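Local coordinates for protein Protease/Reverse transcriptase/ribonuclease H (Eastern chimpanzee simian foamy virus, PDB 7KSF) that joins an aspartic protease, which probably cleaves viral proteins during maturation, to a reverse transcriptase and ribonuclease H that together turn viral RNA into DNA, at residues P189-M194 and G272-W277; R159-Y164 and N195-P200; H256-E261 and T278-G283; H149-G154 and P260-L265. The protein carries 1 engineered substitution. One frame throughout, in Å; residues are numbered along the deposited sequence.

All four contacts belong to one corner of the reverse transcriptase, probably the fingers region and its edge toward the palm. The calcium ion, held by G596 and E642, lies in the ribonuclease H part and takes no part in them. Interactions 3 and 4 are the most intimate pair: their centres are 8 Å apart, they share P260 and E261, and the H149 backbone probably bonds to P257 and T259. Interaction 1 lies between interaction 2 and that pair, about 11 Å from interaction 2, 13 Å from interaction 3 and 14 Å from interaction 4, centre to centre. Its S192 probably hydrogen-bonds to W264, and M194 packs on P160. Interaction 2 touches neither interaction 3 nor interaction 4.

Interaction 1 of 4, residues P189-M194 and G272-W277; sequences PQNSTM and GKQYCW
P189 and Y275 bring their CA atoms to 4.4 Å, but the two chains then diverge, running 79° apart end to end, and the bond from Q190 N to Q274 O is weak at 3.4 Å. Side chains do more of the joining. At the P189 end the proline lies obliquely against the Y275 ring, with P189 CB 3.8 Å from Y275 CE2. The aliphatic part of K273 passes alongside, its CE 4.0 Å from P189 CB, and its NZ reaches on to Y275 OH in a weak hydrogen bond. Next along, C276 SG lies against Q190, 3.8 Å from Q190 CB and close to the carbonyl O of the same residue. Q274 makes the widest contact: fully extended, with CG anti to the backbone N (chi1 -169°), it crosses N191 at about a right angle and brings the end of its side chain up to the backbone of N191 and S192. S192 turns the chain there, its OG accepting from M194 N at 3.1 Å in an ST turn and probably hydrogen-bonding to the carbonyl of W264. Strand 273-277 is the middle one of a three-stranded antiparallel sheet, between 187-189 and 268-270. Backbone bonds join C276 to T188 and Y275 to F268, and W277, the last residue of the strand, packs on W254 and on M210 and L212 of strand 208-212.

Interaction 2 of 4, residues R159-Y164 and N195-P200; sequences RPQKQY and NTPVYP
Q161 and N195 are joined first by backbone: Q161 N donates to N195 O at 2.9 Å, coming from above the carbonyl plane. The N195 side chain returns a weak bond, its ND2 3.0 Å from Q161 O, because CG stands anti to the backbone N (chi1 -167°) and the amide swings back over the neighbouring chain. Beside this pair Q161 CB lies 3.6 Å from P197 CG. Q163 then takes the next N-H along: its OE1 accepts from V198 N at 2.9 Å, in the carbonyl plane and on a lone pair. The contact therefore pins an irregular loop along the start of strand 198-202, which pairs with 208-212 in a hairpin that probably corresponds to the beta3-beta4 hairpin of the fingers in retroviral reverse transcriptases. A bend at chi2 (59°) turns the Q163 amide toward V198, and the other end of that amide is tied down as well, NE2 giving a 2.8 Å bond to Y164 O. V198 CG1 sits beside the same amide, 3.4 Å from Q163 NE2. Farther out, V198 packs on M210 and L212, while backbone bonds pair P197 with D213 and Y199 with V211, joining this chain to the partner strand.

Interaction 3 of 4, residues H256-E261 and T278-G283; sequences HPITPE and TRLPQG
The H256 imidazole meets L280 obliquely: L280 CD1 is 4.1 Å from H256 CG and nearer still, 3.5 Å, to H256 CB. Beyond the two segments the same ring packs against those of H149 and F291, and its NE2 makes a weak hydrogen bond to D294. The other flat group, the R279 guanidinium, has T278 CG2 at its edge, in plane, and P257 approaching at a slant. A bend at chi2 (-69°) folds the arginine along the proline, with R279 CD 3.8 Å from P257 CB, and NH1 goes on to the carbonyl of G142. Alongside these side chains the backbones are bridged around P257 and R279. L280 N reaches H256 O at 2.8 Å, nearly along the C=O axis, and I258 N reaches T278 O at 2.8 Å in an almost straight bond of 173°. I258 CG2 also packs against L280 CD2 at 3.6 Å. L280 to G283 spell the LPQG motif of retroviral reverse transcriptases, whose glutamine borders the incoming nucleotide in relatives. The two backbone bonds flank P257, one accepted by H256 and one donated by I258, so the buried carbonyls of H256 and T278 each have a donor just where that motif begins.

Interaction 4 of 4, residues H149-G154 and P260-L265; sequences HNIATG and PESYWL
S262 OG is the polar centre here, facing the backbone of I151 and A152. It accepts a weak hydrogen bond from I151 N at 3.4 Å, with A152 N a little farther off at 3.6 Å. The hydroxyl points this way because OG stands anti to its own carbonyl carbon (chi1 -68°), which carries it out from the turn and into the bend of the other chain. N150 and A152 flank it: A152 CB lies 3.7 Å from S262 OG, and the N150 amide oxygen OD1 comes within 3.8 Å of the same atom. The apolar half of the contact belongs to I151. With CG1 set between the backbone N and the carbonyl carbon (chi1 63°), its longer branch runs alongside the serine, CG1 3.7 Å from S262 CB, and also meets L265, whose CD2 is 4.1 Å from I151 CG1. S262 and L265 can share one partner because the chain between them makes a helical turn, with L265 N bonded to S262 O at 3.3 Å. P260 CA rests over the centre of the Y263 ring, which packs on I258 and T278. The contact is packing rather than a site: it joins the loop ahead of helix 171-184 to the connection from strand 243-249 to strand 268-270, probably in the fingers of the reverse transcriptase. W264 O of the turn probably hydrogen-bonds to S192 OG, beyond strand 187-189. I151, like H149, also packs on L290 of helix 287-299, so this part of the loop touches both that helix and the turn.

Interaction 1 of 4, residues P189-M194 and G272-W277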
loop_
_atom_site.group_PDB
_atom_site.type_symbol
_atom_site.label_atom_id
_atom_site.label_comp_id
_atom_site.label_asym_id
_atom_site.label_seq_id
_atom_site.Cartn_x
_atom_site.Cartn_y
_atom_site.Cartn_z
ATOM N N PRO A 189 0.759 32.863 -8.057
ATOM C CA PRO A 189 2.007 33.452 -8.563
ATOM C C PRO A 189 2.450 34.603 -7.670
ATOM O O PRO A 189 1.760 35.618 -7.557
ATOM C CB PRO A 189 1.632 33.928 -9.968
ATOM C CG PRO A 189 0.161 34.168 -9.898
ATOM C CD PRO A 189 -0.390 33.158 -8.928
ATOM N N GLN A 190 3.607 34.434 -7.031
ATOM C CA GLN A 190 4.111 35.437 -6.102
ATOM C C GLN A 190 5.594 35.199 -5.873
ATOM O O GLN A 190 6.002 34.085 -5.528
ATOM C CB GLN A 190 3.340 35.387 -4.776
ATOM C CG GLN A 190 3.850 36.342 -3.707
ATOM C CD GLN A 190 3.008 36.313 -2.443
ATOM O OE1 GLN A 190 1.826 35.971 -2.475
ATOM N NE2 GLN A 190 3.620 36.671 -1.322
ATOM N N ASN A 191 6.396 36.242 -6.077
ATOM C CA ASN A 191 7.807 36.186 -5.739
ATOM C C ASN A 191 7.984 36.103 -4.230
ATOM O O ASN A 191 7.087 36.439 -3.450
ATOM C CB ASN A 191 8.542 37.410 -6.281
ATOM C CG ASN A 191 8.576 37.446 -7.789
ATOM O OD1 ASN A 191 7.671 36.948 -8.456
ATOM N ND2 ASN A 191 9.629 38.037 -8.336
ATOM N N SER A 192 9.163 35.662 -3.813
ATOM C CA SER A 192 9.415 35.460 -2.395
ATOM C C SER A 192 10.915 35.436 -2.162
ATOM O O SER A 192 11.711 35.388 -3.102
ATOM C CB SER A 192 8.763 34.168 -1.897
ATOM O OG SER A 192 9.371 33.712 -0.701
ATOM N N THR A 193 11.284 35.481 -0.882
ATOM C CA THR A 193 12.688 35.378 -0.508
ATOM C C THR A 193 13.171 33.934 -0.569
ATOM O O THR A 193 14.273 33.668 -1.059
ATOM C CB THR A 193 12.895 35.949 0.897
ATOM O OG1 THR A 193 12.384 37.287 0.950
ATOM C CG2 THR A 193 14.373 35.952 1.262
ATOM N N MET A 194 12.358 32.996 -0.092
ATOM C CA MET A 194 12.733 31.592 -0.039
ATOM C C MET A 194 12.393 30.896 -1.350
ATOM O O MET A 194 11.401 31.225 -2.004
ATOM C CB MET A 194 12.021 30.892 1.120
ATOM C CG MET A 194 12.395 29.431 1.287
ATOM S SD MET A 194 14.183 29.217 1.378
ATOM C CE MET A 194 14.321 27.438 1.534
ATOM N N GLY A 272 11.152 29.047 -14.708
ATOM C CA GLY A 272 11.558 30.431 -14.564
ATOM C C GLY A 272 10.525 31.347 -13.949
ATOM O O GLY A 272 10.689 32.570 -14.007
ATOM N N LYS A 273 9.469 30.791 -13.359
ATOM C CA LYS A 273 8.421 31.575 -12.723
ATOM C C LYS A 273 8.223 31.063 -11.305
ATOM O O LYS A 273 8.173 29.849 -11.086
ATOM C CB LYS A 273 7.116 31.493 -13.522
ATOM C CG LYS A 273 6.011 32.364 -12.986
ATOM C CD LYS A 273 4.844 32.411 -13.949
ATOM C CE LYS A 273 3.676 33.176 -13.351
ATOM N NZ LYS A 273 2.489 33.169 -14.248
ATOM N N GLN A 274 8.128 31.983 -10.352
ATOM C CA GLN A 274 8.039 31.638 -8.942
ATOM C C GLN A 274 6.579 31.584 -8.514
ATOM O O GLN A 274 5.802 32.493 -8.824
ATOM C CB GLN A 274 8.813 32.653 -8.099
ATOM C CG GLN A 274 9.015 32.262 -6.646
ATOM C CD GLN A 274 9.956 33.207 -5.917
ATOM O OE1 GLN A 274 10.183 33.074 -4.713
ATOM N NE2 GLN A 274 10.512 34.169 -6.645
ATOM N N TYR A 275 6.207 30.519 -7.813
ATOM C CA TYR A 275 4.850 30.331 -7.322
ATOM C C TYR A 275 4.872 30.137 -5.811
ATOM O O TYR A 275 5.923 29.934 -5.202
ATOM C CB TYR A 275 4.169 29.137 -8.001
ATOM C CG TYR A 275 3.810 29.376 -9.451
ATOM C CD1 TYR A 275 4.570 28.824 -10.476
ATOM C CD2 TYR A 275 2.714 30.156 -9.796
ATOM C CE1 TYR A 275 4.243 29.037 -11.805
ATOM C CE2 TYR A 275 2.382 30.378 -11.121
ATOM C CZ TYR A 275 3.149 29.815 -12.119
ATOM O OH TYR A 275 2.821 30.032 -13.439
ATOM N N CYS A 276 3.688 30.202 -5.203
ATOM C CA CYS A 276 3.544 30.023 -3.766
ATOM C C CYS A 276 2.311 29.176 -3.480
ATOM O O CYS A 276 1.390 29.083 -4.295
ATOM C CB CYS A 276 3.446 31.370 -3.038
ATOM S SG CYS A 276 4.960 32.350 -3.092
ATOM N N TRP A 277 2.305 28.559 -2.301
ATOM C CA TRP A 277 1.236 27.656 -1.897
ATOM C C TRP A 277 0.182 28.401 -1.092
ATOM O O TRP A 277 0.504 29.087 -0.117
ATOM C CB TRP A 277 1.787 26.490 -1.074
ATOM C CG TRP A 277 2.496 25.462 -1.884
ATOM C CD1 TRP A 277 3.818 25.449 -2.214
ATOM C CD2 TRP A 277 1.925 24.285 -2.465
ATOM N NE1 TRP A 277 4.106 24.337 -2.969
ATOM C CE2 TRP A 277 2.959 23.607 -3.137
ATOM C CE3 TRP A 277 0.636 23.740 -2.484
ATOM C CZ2 TRP A 277 2.748 22.411 -3.818
ATOM C CZ3 TRP A 277 0.429 22.554 -3.162
ATOM C CH2 TRP A 277 1.480 21.902 -3.818
#

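Interaction 2 of 4, residues R159-Y164 and N195-P200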
loop_
_atom_site.group_PDB
_atom_site.type_symbol
_atom_site.label_atom_id
_atom_site.label_comp_id
_atom_site.label_asym_id
_atom_site.label_seq_id
_atom_site.Cartn_x
_atom_site.Cartn_y
_atom_site.Cartn_z
ATOM N N ARG A 159 17.594 29.958 3.777
ATOM C CA ARG A 159 18.172 30.558 2.583
ATOM C C ARG A 159 17.563 29.966 1.321
ATOM O O ARG A 159 17.333 28.753 1.250
ATOM C CB ARG A 159 19.692 30.361 2.559
ATOM C CG ARG A 159 20.158 28.921 2.738
ATOM C CD ARG A 159 21.678 28.812 2.651
ATOM N NE ARG A 159 22.358 29.549 3.715
ATOM C CZ ARG A 159 22.794 29.003 4.846
ATOM N NH1 ARG A 159 22.624 27.705 5.070
ATOM N NH2 ARG A 159 23.400 29.753 5.758
ATOM N N PRO A 160 17.293 30.802 0.321
ATOM C CA PRO A 160 16.691 30.300 -0.920
ATOM C C PRO A 160 17.627 29.357 -1.661
ATOM O O PRO A 160 18.829 29.604 -1.780
ATOM C CB PRO A 160 16.424 31.575 -1.728
ATOM C CG PRO A 160 17.334 32.606 -1.135
ATOM C CD PRO A 160 17.454 32.266 0.313
ATOM N N GLN A 161 17.055 28.270 -2.165
ATOM C CA GLN A 161 17.812 27.285 -2.921
ATOM C C GLN A 161 17.703 27.574 -4.409
ATOM O O GLN A 161 16.623 27.895 -4.915
ATOM C CB GLN A 161 17.307 25.874 -2.624
ATOM C CG GLN A 161 17.702 25.350 -1.258
ATOM C CD GLN A 161 19.170 24.975 -1.186
ATOM O OE1 GLN A 161 19.773 24.588 -2.190
ATOM N NE2 GLN A 161 19.751 25.093 0.001
ATOM N N LYS A 162 18.828 27.475 -5.104
ATOM C CA LYS A 162 18.814 27.598 -6.552
ATOM C C LYS A 162 18.164 26.368 -7.170
ATOM O O LYS A 162 18.363 25.242 -6.705
ATOM C CB LYS A 162 20.235 27.779 -7.081
ATOM C CG LYS A 162 20.876 29.103 -6.699
ATOM C CD LYS A 162 22.230 29.251 -7.365
ATOM C CE LYS A 162 22.791 30.648 -7.193
ATOM N NZ LYS A 162 24.049 30.794 -7.969
ATOM N N GLN A 163 17.375 26.589 -8.217
ATOM C CA GLN A 163 16.636 25.523 -8.887
ATOM C C GLN A 163 17.428 25.050 -10.099
ATOM O O GLN A 163 17.615 25.800 -11.063
ATOM C CB GLN A 163 15.248 26.006 -9.300
ATOM C CG GLN A 163 14.470 24.984 -10.100
ATOM C CD GLN A 163 14.274 23.691 -9.341
ATOM O OE1 GLN A 163 13.891 23.698 -8.171
ATOM N NE2 GLN A 163 14.541 22.569 -10.002
ATOM N N TYR A 164 17.889 23.806 -10.050
ATOM C CA TYR A 164 18.618 23.219 -11.162
ATOM C C TYR A 164 17.649 22.728 -12.236
ATOM O O TYR A 164 16.501 22.385 -11.937
ATOM C CB TYR A 164 19.482 22.058 -10.677
ATOM C CG TYR A 164 20.677 22.482 -9.852
ATOM C CD1 TYR A 164 21.233 21.630 -8.908
ATOM C CD2 TYR A 164 21.254 23.734 -10.025
ATOM C CE1 TYR A 164 22.326 22.014 -8.157
ATOM C CE2 TYR A 164 22.348 24.127 -9.277
ATOM C CZ TYR A 164 22.878 23.263 -8.345
ATOM O OH TYR A 164 23.969 23.648 -7.598
ATOM N N ASN A 195 13.226 29.932 -1.731
ATOM C CA ASN A 195 12.962 29.080 -2.878
ATOM C C ASN A 195 13.308 27.646 -2.515
ATOM O O ASN A 195 14.283 27.395 -1.800
ATOM C CB ASN A 195 13.770 29.508 -4.104
ATOM C CG ASN A 195 13.278 28.856 -5.376
ATOM O OD1 ASN A 195 12.450 29.420 -6.088
ATOM N ND2 ASN A 195 13.780 27.661 -5.667
ATOM N N THR A 196 12.510 26.706 -3.018
ATOM C CA THR A 196 12.636 25.298 -2.691
ATOM C C THR A 196 12.917 24.480 -3.946
ATOM O O THR A 196 12.273 24.694 -4.978
ATOM C CB THR A 196 11.351 24.785 -2.015
ATOM O OG1 THR A 196 11.270 25.300 -0.680
ATOM C CG2 THR A 196 11.325 23.266 -1.966
ATOM N N PRO A 197 13.870 23.551 -3.896
ATOM C CA PRO A 197 14.116 22.700 -5.062
ATOM C C PRO A 197 12.938 21.778 -5.324
ATOM O O PRO A 197 12.251 21.331 -4.403
ATOM C CB PRO A 197 15.366 21.899 -4.666
ATOM C CG PRO A 197 15.961 22.641 -3.516
ATOM C CD PRO A 197 14.805 23.263 -2.800
ATOM N N VAL A 198 12.712 21.502 -6.606
ATOM C CA VAL A 198 11.641 20.620 -7.052
ATOM C C VAL A 198 12.262 19.458 -7.816
ATOM O O VAL A 198 13.203 19.647 -8.594
ATOM C CB VAL A 198 10.603 21.373 -7.916
ATOM C CG1 VAL A 198 11.254 21.958 -9.160
ATOM C CG2 VAL A 198 9.447 20.459 -8.287
ATOM N N TYR A 199 11.750 18.252 -7.571
ATOM C CA TYR A 199 12.264 17.040 -8.186
ATOM C C TYR A 199 11.130 16.246 -8.817
ATOM O O TYR A 199 10.021 16.201 -8.269
ATOM C CB TYR A 199 12.980 16.162 -7.155
ATOM C CG TYR A 199 14.232 16.776 -6.587
ATOM C CD1 TYR A 199 15.453 16.618 -7.223
ATOM C CD2 TYR A 199 14.196 17.513 -5.411
ATOM C CE1 TYR A 199 16.604 17.176 -6.706
ATOM C CE2 TYR A 199 15.341 18.076 -4.885
ATOM C CZ TYR A 199 16.543 17.905 -5.537
ATOM O OH TYR A 199 17.692 18.464 -5.021
ATOM N N PRO A 200 11.370 15.610 -9.964
ATOM C CA PRO A 200 10.343 14.751 -10.559
ATOM C C PRO A 200 10.610 13.269 -10.351
ATOM O O PRO A 200 11.756 12.819 -10.453
ATOM C CB PRO A 200 10.409 15.125 -12.047
ATOM C CG PRO A 200 11.832 15.654 -12.249
ATOM C CD PRO A 200 12.481 15.849 -10.897
#

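Interaction 3 of 4, residues H256-E261 and T278-G283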
loop_
_atom_site.group_PDB
_atom_site.type_symbol
_atom_site.label_atom_id
_atom_site.label_comp_id
_atom_site.label_asym_id
_atom_site.label_seq_id
_atom_site.Cartn_x
_atom_site.Cartn_y
_atom_site.Cartn_z
ATOM N N HIS A 256 -6.125 22.377 3.662
ATOM C CA HIS A 256 -5.948 23.361 4.723
ATOM C C HIS A 256 -5.233 24.586 4.180
ATOM O O HIS A 256 -4.065 24.478 3.782
ATOM C CB HIS A 256 -5.156 22.771 5.874
ATOM C CG HIS A 256 -5.927 21.785 6.693
ATOM N ND1 HIS A 256 -6.395 20.595 6.177
ATOM C CD2 HIS A 256 -6.305 21.806 7.995
ATOM C CE1 HIS A 256 -7.032 19.929 7.125
ATOM N NE2 HIS A 256 -6.989 20.642 8.237
ATOM N N PRO A 257 -5.868 25.753 4.144
ATOM C CA PRO A 257 -5.180 26.954 3.669
ATOM C C PRO A 257 -4.288 27.558 4.741
ATOM O O PRO A 257 -4.545 27.442 5.941
ATOM C CB PRO A 257 -6.334 27.897 3.313
ATOM C CG PRO A 257 -7.417 27.511 4.258
ATOM C CD PRO A 257 -7.279 26.020 4.479
ATOM N N ILE A 258 -3.221 28.201 4.286
ATOM C CA ILE A 258 -2.301 28.889 5.167
ATOM C C ILE A 258 -2.565 30.385 5.086
ATOM O O ILE A 258 -3.230 30.875 4.173
ATOM C CB ILE A 258 -0.826 28.557 4.840
ATOM C CG1 ILE A 258 -0.407 29.223 3.531
ATOM C CG2 ILE A 258 -0.627 27.057 4.759
ATOM C CD1 ILE A 258 1.043 28.996 3.174
ATOM N N THR A 259 -2.035 31.129 6.054
ATOM C CA THR A 259 -2.274 32.560 6.123
ATOM C C THR A 259 -1.565 33.279 4.975
ATOM O O THR A 259 -0.496 32.856 4.530
ATOM C CB THR A 259 -1.798 33.120 7.462
ATOM O OG1 THR A 259 -2.052 34.531 7.509
ATOM C CG2 THR A 259 -0.313 32.877 7.648
ATOM N N PRO A 260 -2.379 34.341 4.518
ATOM C CA PRO A 260 -1.764 35.070 3.396
ATOM C C PRO A 260 -0.353 35.558 3.682
ATOM O O PRO A 260 0.436 35.729 2.745
ATOM C CB PRO A 260 -2.738 36.233 3.171
ATOM C CG PRO A 260 -4.056 35.711 3.663
ATOM C CD PRO A 260 -3.713 34.871 4.856
ATOM N N GLU A 261 -0.004 35.784 4.950
ATOM C CA GLU A 261 1.351 36.216 5.272
ATOM C C GLU A 261 2.372 35.109 5.029
ATOM O O GLU A 261 3.531 35.401 4.714
ATOM C CB GLU A 261 1.416 36.693 6.723
ATOM C CG GLU A 261 2.759 37.287 7.124
ATOM C CD GLU A 261 2.760 37.808 8.547
ATOM O OE1 GLU A 261 1.717 37.698 9.223
ATOM O OE2 GLU A 261 3.809 38.330 8.989
ATOM N N THR A 278 -1.078 28.260 -1.505
ATOM C CA THR A 278 -2.192 28.754 -0.704
ATOM C C THR A 278 -2.520 27.801 0.438
ATOM O O THR A 278 -2.942 28.245 1.513
ATOM C CB THR A 278 -3.425 28.955 -1.590
ATOM O OG1 THR A 278 -3.124 29.903 -2.621
ATOM C CG2 THR A 278 -4.605 29.462 -0.776
ATOM N N ARG A 279 -2.317 26.508 0.230
ATOM C CA ARG A 279 -2.643 25.479 1.202
ATOM C C ARG A 279 -1.364 24.860 1.755
ATOM O O ARG A 279 -0.251 25.196 1.342
ATOM C CB ARG A 279 -3.537 24.416 0.563
ATOM C CG ARG A 279 -4.545 24.978 -0.423
ATOM C CD ARG A 279 -5.621 25.791 0.273
ATOM N NE ARG A 279 -6.707 26.148 -0.635
ATOM C CZ ARG A 279 -7.701 25.329 -0.964
ATOM N NH1 ARG A 279 -7.741 24.105 -0.464
ATOM N NH2 ARG A 279 -8.649 25.736 -1.797
ATOM N N LEU A 280 -1.532 23.944 2.699
ATOM C CA LEU A 280 -0.384 23.239 3.252
ATOM C C LEU A 280 0.258 22.376 2.170
ATOM O O LEU A 280 -0.447 21.688 1.424
ATOM C CB LEU A 280 -0.798 22.361 4.435
ATOM C CG LEU A 280 -1.323 23.013 5.714
ATOM C CD1 LEU A 280 -1.832 21.935 6.651
ATOM C CD2 LEU A 280 -0.241 23.837 6.392
ATOM N N PRO A 281 1.585 22.395 2.047
ATOM C CA PRO A 281 2.248 21.545 1.054
ATOM C C PRO A 281 2.800 20.258 1.651
ATOM O O PRO A 281 3.079 20.183 2.851
ATOM C CB PRO A 281 3.370 22.445 0.527
ATOM C CG PRO A 281 3.608 23.477 1.640
ATOM C CD PRO A 281 2.530 23.325 2.683
ATOM N N GLN A 282 2.946 19.232 0.817
ATOM C CA GLN A 282 3.503 17.962 1.261
ATOM C C GLN A 282 5.019 18.054 1.351
ATOM O O GLN A 282 5.667 18.737 0.552
ATOM C CB GLN A 282 3.096 16.836 0.311
ATOM C CG GLN A 282 3.415 17.103 -1.149
ATOM C CD GLN A 282 2.731 16.121 -2.082
ATOM O OE1 GLN A 282 1.954 15.271 -1.648
ATOM N NE2 GLN A 282 3.013 16.238 -3.374
ATOM N N GLY A 283 5.642 17.432 2.293
ATOM C CA GLY A 283 7.052 17.541 2.595
ATOM C C GLY A 283 7.399 18.631 3.585
ATOM O O GLY A 283 8.564 18.730 3.991
#

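Interaction 4 of 4, residues H149-G154 and P260-L265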
loop_
_atom_site.group_PDB
_atom_site.type_symbol
_atom_site.label_atom_id
_atom_site.label_comp_id
_atom_site.label_asym_id
_atom_site.label_seq_id
_atom_site.Cartn_x
_atom_site.Cartn_y
_atom_site.Cartn_z
ATOM N N HIS A 149 -3.945 28.531 8.670
ATOM C CA HIS A 149 -2.803 28.246 9.525
ATOM C C HIS A 149 -1.692 29.268 9.324
ATOM O O HIS A 149 -1.504 29.810 8.231
ATOM C CB HIS A 149 -2.260 26.843 9.246
ATOM C CG HIS A 149 -3.238 25.743 9.522
ATOM N ND1 HIS A 149 -3.016 24.776 10.476
ATOM C CD2 HIS A 149 -4.437 25.455 8.965
ATOM C CE1 HIS A 149 -4.037 23.938 10.499
ATOM N NE2 HIS A 149 -4.915 24.328 9.592
ATOM N N ASN A 150 -0.949 29.521 10.395
ATOM C CA ASN A 150 0.246 30.353 10.357
ATOM C C ASN A 150 1.453 29.445 10.538
ATOM O O ASN A 150 1.625 28.839 11.602
ATOM C CB ASN A 150 0.208 31.432 11.439
ATOM C CG ASN A 150 1.330 32.442 11.294
ATOM O OD1 ASN A 150 1.201 33.430 10.574
ATOM N ND2 ASN A 150 2.440 32.197 11.984
ATOM N N ILE A 151 2.272 29.338 9.497
ATOM C CA ILE A 151 3.453 28.491 9.521
ATOM C C ILE A 151 4.732 29.324 9.501
ATOM O O ILE A 151 5.797 28.820 9.148
ATOM C CB ILE A 151 3.436 27.475 8.366
ATOM C CG1 ILE A 151 3.484 28.200 7.021
ATOM C CG2 ILE A 151 2.194 26.611 8.445
ATOM C CD1 ILE A 151 3.599 27.271 5.831
ATOM N N ALA A 152 4.640 30.600 9.872
ATOM C CA ALA A 152 5.801 31.489 9.865
ATOM C C ALA A 152 6.456 31.561 11.239
ATOM O O ALA A 152 6.763 32.640 11.742
ATOM C CB ALA A 152 5.392 32.876 9.386
ATOM N N THR A 153 6.660 30.400 11.855
ATOM C CA THR A 153 7.320 30.308 13.149
ATOM C C THR A 153 8.829 30.263 12.960
ATOM O O THR A 153 9.338 29.590 12.057
ATOM C CB THR A 153 6.854 29.064 13.912
ATOM O OG1 THR A 153 7.148 27.891 13.142
ATOM C CG2 THR A 153 5.355 29.130 14.173
ATOM N N GLY A 154 9.543 30.989 13.818
ATOM C CA GLY A 154 10.984 31.100 13.717
ATOM C C GLY A 154 11.398 32.453 13.183
ATOM O O GLY A 154 10.924 32.882 12.126
ATOM N N PRO A 260 -2.379 34.341 4.518
ATOM C CA PRO A 260 -1.764 35.070 3.396
ATOM C C PRO A 260 -0.353 35.558 3.682
ATOM O O PRO A 260 0.436 35.729 2.745
ATOM C CB PRO A 260 -2.738 36.233 3.171
ATOM C CG PRO A 260 -4.056 35.711 3.663
ATOM C CD PRO A 260 -3.713 34.871 4.856
ATOM N N GLU A 261 -0.004 35.784 4.950
ATOM C CA GLU A 261 1.351 36.216 5.272
ATOM C C GLU A 261 2.372 35.109 5.029
ATOM O O GLU A 261 3.531 35.401 4.714
ATOM C CB GLU A 261 1.416 36.693 6.723
ATOM C CG GLU A 261 2.759 37.287 7.124
ATOM C CD GLU A 261 2.760 37.808 8.547
ATOM O OE1 GLU A 261 1.717 37.698 9.223
ATOM O OE2 GLU A 261 3.809 38.330 8.989
ATOM N N SER A 262 1.967 33.845 5.163
ATOM C CA SER A 262 2.887 32.716 5.065
ATOM C C SER A 262 3.077 32.208 3.643
ATOM O O SER A 262 3.766 31.197 3.454
ATOM C CB SER A 262 2.404 31.560 5.944
ATOM O OG SER A 262 2.500 31.877 7.318
ATOM N N TYR A 263 2.480 32.863 2.646
ATOM C CA TYR A 263 2.589 32.372 1.275
ATOM C C TYR A 263 4.033 32.385 0.789
ATOM O O TYR A 263 4.459 31.474 0.068
ATOM C CB TYR A 263 1.705 33.201 0.343
ATOM C CG TYR A 263 0.214 32.998 0.525
ATOM C CD1 TYR A 263 -0.280 31.981 1.333
ATOM C CD2 TYR A 263 -0.700 33.818 -0.125
ATOM C CE1 TYR A 263 -1.639 31.793 1.496
ATOM C CE2 TYR A 263 -2.061 33.636 0.030
ATOM C CZ TYR A 263 -2.527 32.624 0.844
ATOM O OH TYR A 263 -3.882 32.441 1.000
ATOM N N TRP A 264 4.806 33.403 1.181
ATOM C CA TRP A 264 6.175 33.546 0.694
ATOM C C TRP A 264 7.083 32.408 1.147
ATOM O O TRP A 264 8.083 32.127 0.475
ATOM C CB TRP A 264 6.756 34.885 1.156
ATOM C CG TRP A 264 7.042 34.936 2.628
ATOM C CD1 TRP A 264 6.211 35.378 3.609
ATOM C CD2 TRP A 264 8.249 34.526 3.279
ATOM N NE1 TRP A 264 6.823 35.268 4.837
ATOM C CE2 TRP A 264 8.076 34.746 4.659
ATOM C CE3 TRP A 264 9.459 33.991 2.829
ATOM C CZ2 TRP A 264 9.067 34.453 5.591
ATOM C CZ3 TRP A 264 10.441 33.700 3.753
ATOM C CH2 TRP A 264 10.239 33.933 5.119
ATOM N N LEU A 265 6.767 31.761 2.267
ATOM C CA LEU A 265 7.656 30.739 2.810
ATOM C C LEU A 265 7.717 29.508 1.912
ATOM O O LEU A 265 8.777 28.893 1.761
ATOM C CB LEU A 265 7.200 30.349 4.216
ATOM C CG LEU A 265 8.111 29.370 4.957
ATOM C CD1 LEU A 265 9.480 29.992 5.167
ATOM C CD2 LEU A 265 7.494 28.956 6.281
#